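Local coordinates for protein citrate lyase (Yersinia pestis, PDB 3QLL) that is a CitE-like putative citrate lyase beta subunit and probably acts as a magnesium-dependent lyase of the HpcH/HpaI aldolase family, at residues A[185-190]-A[223-228]; A[212-217]-A[248-253]. One frame throughout, in Å; residues are numbered along the deposited sequence.

Contact 1 of 2, residues A[185-190]-A[223-228]; sequences GLIFGA and PAIDAP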
ATOM      1  N   GLY A 185       2.948 -18.944 -10.335  1.00 49.09           N
ATOM      2  CA  GLY A 185       2.527 -17.606 -10.693  1.00 52.65           C
ATOM      3  C   GLY A 185       1.168 -17.268 -10.103  1.00 53.17           C
ATOM      4  O   GLY A 185       0.396 -18.145  -9.694  1.00 54.13           O
ATOM      5  N   LEU A 186       0.888 -15.973 -10.029  1.00 52.64           N
ATOM      6  CA  LEU A 186      -0.401 -15.486  -9.563  1.00 45.38           C
ATOM      7  C   LEU A 186      -1.026 -14.519 -10.602  1.00 43.68           C
ATOM      8  O   LEU A 186      -0.366 -13.595 -11.088  1.00 45.47           O
ATOM      9  CB  LEU A 186      -0.239 -14.783  -8.225  1.00 38.64           C
ATOM     10  CG  LEU A 186       0.140 -15.664  -7.034  1.00 40.04           C
ATOM     11  CD1 LEU A 186       0.415 -14.793  -5.810  1.00 34.17           C
ATOM     12  CD2 LEU A 186      -0.992 -16.702  -6.729  1.00 30.76           C
ATOM     13  N   ILE A 187      -2.308 -14.698 -10.864  1.00 42.24           N
ATOM     14  CA  ILE A 187      -3.060 -13.812 -11.709  1.00 41.47           C
ATOM     15  C   ILE A 187      -3.843 -12.809 -10.821  1.00 47.82           C
ATOM     16  O   ILE A 187      -4.322 -13.165  -9.743  1.00 43.25           O
ATOM     17  CB  ILE A 187      -4.059 -14.602 -12.615  1.00 52.40           C
ATOM     18  CG1 ILE A 187      -3.301 -15.558 -13.535  1.00 42.91           C
ATOM     19  CG2 ILE A 187      -4.916 -13.666 -13.439  1.00 51.05           C
ATOM     20  CD1 ILE A 187      -4.177 -16.561 -14.229  1.00 39.33           C
ATOM     21  N   PHE A 188      -3.857 -11.534 -11.211  1.00 48.69           N
ATOM     22  CA  PHE A 188      -4.680 -10.529 -10.537  1.00 44.68           C
ATOM     23  C   PHE A 188      -6.081 -10.602 -11.072  1.00 48.52           C
ATOM     24  O   PHE A 188      -6.298 -10.620 -12.293  1.00 46.75           O
ATOM     25  CB  PHE A 188      -4.134  -9.138 -10.796  1.00 46.24           C
ATOM     26  CG  PHE A 188      -4.837  -8.034 -10.032  1.00 47.34           C
ATOM     27  CD1 PHE A 188      -4.969  -8.096  -8.648  1.00 45.31           C
ATOM     28  CD2 PHE A 188      -5.321  -6.909 -10.699  1.00 47.90           C
ATOM     29  CE1 PHE A 188      -5.586  -7.065  -7.933  1.00 46.04           C
ATOM     30  CE2 PHE A 188      -5.949  -5.867  -9.986  1.00 51.39           C
ATOM     31  CZ  PHE A 188      -6.080  -5.946  -8.608  1.00 46.75           C
ATOM     32  N   GLY A 189      -7.066 -10.628 -10.192  1.00 47.85           N
ATOM     33  CA  GLY A 189      -8.439 -10.596 -10.693  1.00 40.74           C
ATOM     34  C   GLY A 189      -9.054  -9.219 -10.436  1.00 47.17           C
ATOM     35  O   GLY A 189      -9.788  -9.043  -9.444  1.00 42.08           O
ATOM     36  N   ALA A 190      -8.766  -8.255 -11.317  1.00 40.03           N
ATOM     37  CA  ALA A 190      -9.181  -6.849 -11.117  1.00 49.68           C
ATOM     38  C   ALA A 190     -10.702  -6.686 -10.957  1.00 43.44           C
ATOM     39  O   ALA A 190     -11.150  -6.010 -10.024  1.00 45.79           O
ATOM     40  CB  ALA A 190      -8.654  -5.947 -12.257  1.00 41.69           C
ATOM     41  N   PRO A 223       6.199 -15.240 -11.521  1.00 46.21           N
ATOM     42  CA  PRO A 223       5.675 -14.097 -12.269  1.00 36.91           C
ATOM     43  C   PRO A 223       4.320 -13.659 -11.739  1.00 42.34           C
ATOM     44  O   PRO A 223       3.549 -14.502 -11.219  1.00 51.75           O
ATOM     45  CB  PRO A 223       5.521 -14.626 -13.684  1.00 42.78           C
ATOM     46  CG  PRO A 223       5.380 -16.082 -13.532  1.00 45.63           C
ATOM     47  CD  PRO A 223       6.091 -16.492 -12.278  1.00 42.36           C
ATOM     48  N   ALA A 224       4.068 -12.350 -11.803  1.00 45.99           N
ATOM     49  CA  ALA A 224       2.739 -11.779 -11.593  1.00 38.63           C
ATOM     50  C   ALA A 224       2.052 -11.663 -12.939  1.00 43.19           C
ATOM     51  O   ALA A 224       2.649 -11.196 -13.919  1.00 38.70           O
ATOM     52  CB  ALA A 224       2.842 -10.438 -10.948  1.00 39.75           C
ATOM     53  N   ILE A 225       0.827 -12.155 -13.020  1.00 43.45           N
ATOM     54  CA  ILE A 225       0.095 -12.060 -14.261  1.00 50.30           C
ATOM     55  C   ILE A 225      -1.079 -11.108 -14.155  1.00 50.85           C
ATOM     56  O   ILE A 225      -2.005 -11.357 -13.386  1.00 43.98           O
ATOM     57  CB  ILE A 225      -0.411 -13.428 -14.703  1.00 61.33           C
ATOM     58  CG1 ILE A 225       0.759 -14.420 -14.760  1.00 54.50           C
ATOM     59  CG2 ILE A 225      -1.121 -13.311 -16.052  1.00 65.37           C
ATOM     60  CD1 ILE A 225       0.327 -15.854 -14.682  1.00 56.79           C
ATOM     61  N   ASP A 226      -1.064 -10.055 -14.973  1.00 37.88           N
ATOM     62  CA  ASP A 226      -2.116  -9.056 -14.899  1.00 40.75           C
ATOM     63  C   ASP A 226      -3.487  -9.589 -15.357  1.00 51.13           C
ATOM     64  O   ASP A 226      -3.591 -10.521 -16.192  1.00 48.47           O
ATOM     65  CB  ASP A 226      -1.739  -7.799 -15.695  1.00 47.84           C
ATOM     66  CG  ASP A 226      -2.633  -6.598 -15.356  1.00 51.65           C
ATOM     67  OD1 ASP A 226      -3.218  -6.556 -14.231  1.00 44.06           O
ATOM     68  OD2 ASP A 226      -2.732  -5.693 -16.212  1.00 52.24           O
ATOM     69  N   ALA A 227      -4.511  -8.950 -14.785  1.00 39.97           N
ATOM     70  CA  ALA A 227      -5.900  -9.140 -15.126  1.00 45.44           C
ATOM     71  C   ALA A 227      -6.143  -8.921 -16.608  1.00 49.01           C
ATOM     72  O   ALA A 227      -5.393  -8.197 -17.264  1.00 52.78           O
ATOM     73  CB  ALA A 227      -6.774  -8.205 -14.292  1.00 33.29           C
ATOM     74  N   PRO A 228      -7.192  -9.572 -17.136  1.00 50.86           N
ATOM     75  CA  PRO A 228      -7.628  -9.286 -18.507  1.00 47.26           C
ATOM     76  C   PRO A 228      -8.234  -7.886 -18.604  1.00 58.15           C
ATOM     77  O   PRO A 228      -8.897  -7.439 -17.659  1.00 59.80           O
ATOM     78  CB  PRO A 228      -8.705 -10.347 -18.776  1.00 45.87           C
ATOM     79  CG  PRO A 228      -9.166 -10.803 -17.425  1.00 41.64           C
ATOM     80  CD  PRO A 228      -7.997 -10.621 -16.480  1.00 45.38           C
TER
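Three main-chain hydrogen bonds join L186 and F188 to P223 and I225. I225 N gives the shortest, 2.7 Å to L186 O and nearly straight at 168°. F188 N reaches I225 O at 2.9 Å. L186 N reaches P223 O at 3.3 Å. This is the parallel pairing of strands 185-188 and 224-226, neighbours in the eight-stranded TIM barrel. On the outer edges, I187 bonds to G162 and I164 of strand 159-164. A224 and D226 bond to the chain at S251 and A252, where strand 252-255 begins.

Side chains alternate between the two faces of the sheet. L186 and A224 share the outer face, where L186 packs on L213 of helix 203-220. I187 and I225 share the face toward the barrel interior. CG1 of I187 is anti to the carbonyl carbon (chi1 -61°), which brings it alongside I225, 3.8 Å from CB.

Past the paired strands, A227 CB sits 3.2 Å from F188 O and 3.6 Å from A190 CB. The F188 ring runs beside the D226 carboxylate, their planes 18° apart, with CD2 4.1 Å from OD1. OD1 also accepts a weak hydrogen bond from A227 N. OD2 makes a salt bridge to K253 and OD1 one to R210.

The strands are therefore joined by main-chain hydrogen bonds and apolar side-chain contacts, while the buried carboxylate is satisfied largely by basic residues outside this pair.

Contact 2 of 2, residues A[212-217]-A[248-253]; sequences RLVSAC and FGFSAK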
ATOM      1  N   ARG A 212       1.162  -4.674  -4.386  1.00 44.50           N
ATOM      2  CA  ARG A 212       1.299  -5.683  -3.343  1.00 48.49           C
ATOM      3  C   ARG A 212       1.353  -7.083  -3.938  1.00 42.15           C
ATOM      4  O   ARG A 212       2.092  -7.941  -3.449  1.00 47.55           O
ATOM      5  CB  ARG A 212       0.165  -5.571  -2.319  1.00 55.01           C
ATOM      6  CG  ARG A 212       0.498  -6.244  -1.030  1.00 59.42           C
ATOM      7  CD  ARG A 212      -0.539  -6.029   0.055  1.00 63.30           C
ATOM      8  NE  ARG A 212      -0.375  -6.986   1.146  1.00 55.00           N
ATOM      9  CZ  ARG A 212      -1.281  -7.151   2.087  1.00 55.20           C
ATOM     10  NH1 ARG A 212      -2.372  -6.404   2.040  1.00 58.53           N
ATOM     11  NH2 ARG A 212      -1.092  -8.032   3.063  1.00 52.47           N
ATOM     12  N   LEU A 213       0.584  -7.324  -4.997  1.00 38.27           N
ATOM     13  CA  LEU A 213       0.647  -8.638  -5.626  1.00 37.62           C
ATOM     14  C   LEU A 213       2.015  -8.893  -6.275  1.00 42.66           C
ATOM     15  O   LEU A 213       2.656  -9.921  -5.995  1.00 43.30           O
ATOM     16  CB  LEU A 213      -0.462  -8.805  -6.654  1.00 48.83           C
ATOM     17  CG  LEU A 213      -0.344 -10.078  -7.504  1.00 59.97           C
ATOM     18  CD1 LEU A 213      -0.459 -11.305  -6.621  1.00 62.46           C
ATOM     19  CD2 LEU A 213      -1.400 -10.119  -8.581  1.00 65.11           C
ATOM     20  N   VAL A 214       2.497  -7.922  -7.053  1.00 38.09           N
ATOM     21  CA  VAL A 214       3.783  -8.049  -7.752  1.00 39.12           C
ATOM     22  C   VAL A 214       4.923  -8.267  -6.736  1.00 52.81           C
ATOM     23  O   VAL A 214       5.742  -9.170  -6.896  1.00 45.65           O
ATOM     24  CB  VAL A 214       4.068  -6.799  -8.633  1.00 39.02           C
ATOM     25  CG1 VAL A 214       5.484  -6.817  -9.181  1.00 43.45           C
ATOM     26  CG2 VAL A 214       3.090  -6.750  -9.762  1.00 38.28           C
ATOM     27  N   SER A 215       4.936  -7.480  -5.668  1.00 41.90           N
ATOM     28  CA  SER A 215       5.939  -7.633  -4.617  1.00 48.14           C
ATOM     29  C   SER A 215       6.014  -9.065  -4.019  1.00 44.89           C
ATOM     30  O   SER A 215       7.077  -9.609  -3.835  1.00 47.25           O
ATOM     31  CB  SER A 215       5.690  -6.609  -3.506  1.00 48.15           C
ATOM     32  OG  SER A 215       6.524  -6.880  -2.405  1.00 68.75           O
ATOM     33  N   ALA A 216       4.866  -9.656  -3.747  1.00 42.09           N
ATOM     34  CA  ALA A 216       4.753 -10.987  -3.177  1.00 43.54           C
ATOM     35  C   ALA A 216       5.272 -12.043  -4.152  1.00 49.87           C
ATOM     36  O   ALA A 216       6.035 -12.952  -3.770  1.00 55.37           O
ATOM     37  CB  ALA A 216       3.288 -11.274  -2.769  1.00 39.21           C
ATOM     38  N   CYS A 217       4.926 -11.871  -5.423  1.00 37.83           N
ATOM     39  CA  CYS A 217       5.449 -12.717  -6.506  1.00 47.59           C
ATOM     40  C   CYS A 217       6.966 -12.676  -6.624  1.00 44.36           C
ATOM     41  O   CYS A 217       7.624 -13.746  -6.615  1.00 49.36           O
ATOM     42  CB  CYS A 217       4.798 -12.321  -7.854  1.00 35.90           C
ATOM     43  SG  CYS A 217       3.003 -12.843  -7.836  1.00 42.34           S
ATOM     44  N   PHE A 248       4.938  -1.851 -13.687  1.00 41.40           N
ATOM     45  CA  PHE A 248       4.736  -2.260 -12.297  1.00 53.46           C
ATOM     46  C   PHE A 248       5.543  -3.514 -11.907  1.00 52.97           C
ATOM     47  O   PHE A 248       5.861  -3.709 -10.721  1.00 47.21           O
ATOM     48  CB  PHE A 248       3.241  -2.489 -12.031  1.00 44.41           C
ATOM     49  CG  PHE A 248       2.597  -1.423 -11.261  1.00 39.94           C
ATOM     50  CD1 PHE A 248       2.787  -0.086 -11.605  1.00 49.84           C
ATOM     51  CD2 PHE A 248       1.796  -1.725 -10.164  1.00 44.63           C
ATOM     52  CE1 PHE A 248       2.182   0.925 -10.887  1.00 49.36           C
ATOM     53  CE2 PHE A 248       1.185  -0.718  -9.428  1.00 46.58           C
ATOM     54  CZ  PHE A 248       1.381   0.613  -9.792  1.00 54.07           C
ATOM     55  N   GLY A 249       5.937  -4.299 -12.924  1.00 54.90           N
ATOM     56  CA  GLY A 249       6.654  -5.555 -12.725  1.00 50.02           C
ATOM     57  C   GLY A 249       5.927  -6.863 -13.035  1.00 45.12           C
ATOM     58  O   GLY A 249       6.438  -7.927 -12.755  1.00 55.64           O
ATOM     59  N   PHE A 250       4.703  -6.783 -13.534  1.00 38.26           N
ATOM     60  CA  PHE A 250       4.005  -7.913 -14.172  1.00 37.27           C
ATOM     61  C   PHE A 250       4.804  -8.443 -15.385  1.00 53.16           C
ATOM     62  O   PHE A 250       5.425  -7.657 -16.116  1.00 51.35           O
ATOM     63  CB  PHE A 250       2.584  -7.505 -14.638  1.00 43.75           C
ATOM     64  CG  PHE A 250       1.596  -7.316 -13.511  1.00 46.00           C
ATOM     65  CD1 PHE A 250       0.873  -8.393 -13.008  1.00 46.23           C
ATOM     66  CD2 PHE A 250       1.430  -6.077 -12.920  1.00 39.86           C
ATOM     67  CE1 PHE A 250      -0.017  -8.219 -11.952  1.00 42.17           C
ATOM     68  CE2 PHE A 250       0.555  -5.891 -11.877  1.00 44.65           C
ATOM     69  CZ  PHE A 250      -0.177  -6.958 -11.390  1.00 44.05           C
ATOM     70  N   SER A 251       4.810  -9.768 -15.562  1.00 48.98           N
ATOM     71  CA  SER A 251       5.592 -10.413 -16.614  1.00 48.65           C
ATOM     72  C   SER A 251       4.665 -10.838 -17.714  1.00 57.54           C
ATOM     73  O   SER A 251       5.118 -11.225 -18.794  1.00 54.55           O
ATOM     74  CB  SER A 251       6.307 -11.667 -16.065  1.00 44.91           C
ATOM     75  OG  SER A 251       7.104 -11.351 -14.933  1.00 72.58           O
ATOM     76  N   ALA A 252       3.366 -10.816 -17.427  1.00 46.58           N
ATOM     77  CA  ALA A 252       2.391 -11.311 -18.378  1.00 46.16           C
ATOM     78  C   ALA A 252       1.046 -10.719 -18.086  1.00 48.50           C
ATOM     79  O   ALA A 252       0.828 -10.181 -17.019  1.00 46.01           O
ATOM     80  CB  ALA A 252       2.326 -12.824 -18.354  1.00 43.34           C
ATOM     81  N   LYS A 253       0.115 -10.918 -19.003  1.00 44.68           N
ATOM     82  CA  LYS A 253      -1.228 -10.402 -18.842  1.00 50.63           C
ATOM     83  C   LYS A 253      -2.263 -11.373 -19.448  1.00 55.75           C
ATOM     84  O   LYS A 253      -2.057 -11.926 -20.536  1.00 50.76           O
ATOM     85  CB  LYS A 253      -1.342  -9.007 -19.491  1.00 50.87           C
ATOM     86  CG  LYS A 253      -2.691  -8.326 -19.385  1.00 44.04           C
ATOM     87  CD  LYS A 253      -2.612  -6.873 -19.888  1.00 52.90           C
ATOM     88  CE  LYS A 253      -3.958  -6.138 -19.753  1.00 51.07           C
ATOM     89  NZ  LYS A 253      -4.365  -5.919 -18.335  1.00 44.61           N
TER
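V214 of helix 203-220 packs against F248, G249 and F250, in the outer layer of the TIM barrel. Here an outer helix meets the link between helix 235-248 and the last barrel strand, 252-255. G249 ends helix 235-248 in a Schellman motif, with a positive phi of 110°. The chain then turns through F250 toward the strand.

V214 carries most of the contact. Its CB lies 4.1 Å from F248 O, the carbonyl at the end of the helix. The side chain then forks. CG1, anti to the backbone N (chi1 171°), goes to the main chain of the turn. It comes within 3.5 Å of F248 O and 3.9 Å of G249 O. G249 has no CB; one would point at CG1, so the methyl can lie against the turn. CG2 takes the other branch, beside the backbone N, and comes down over one face of the F250 ring. It sits 19° off the ring normal, a CH-pi contact displaced toward the rim.

The L213 side chain runs at about a right angle to that of F250 and touches the ring through CD2. F250 also packs on A224 and D226 of the neighbouring strand and on A245 of helix 235-248. The ring therefore lies between strand 224-226 and helices 203-220 and 235-248.

The contact reaches the subunit interface: V214 packs on I197 and F248 on P205 of the second subunit. Within its own chain, the F248 ring meets W203 edge to face.

Between the segments V214 and L213 make van der Waals contacts, with the CH-pi contact at F250. At that ring, V214 CG2 comes nearest to F250 CE2, at 3.4 Å, while L213 CD2 touches F250 CE1 at 4.1 Å.

Strand 224-226 connects the two contacts, whose centres are 7 Å apart. In contact 1 it pairs with strand 185-188. On its other edge it pairs with strand 252-255, which follows the turn of contact 2. K253 NZ makes a 2.7 Å salt bridge to D226 OD2 and a probable hydrogen bond, also 2.7 Å, to A227 O. F250 CD1 packs 3.2 Å from D226 N. Contact 1 is nearer the predicted site: the side chains of I187 and R107, predicted to bind substrate, are about 7 Å apart, as are those of F188 and E165, predicted to bind magnesium and substrate. In contact 2, the L213 side chain is about 9 Å from that of E165.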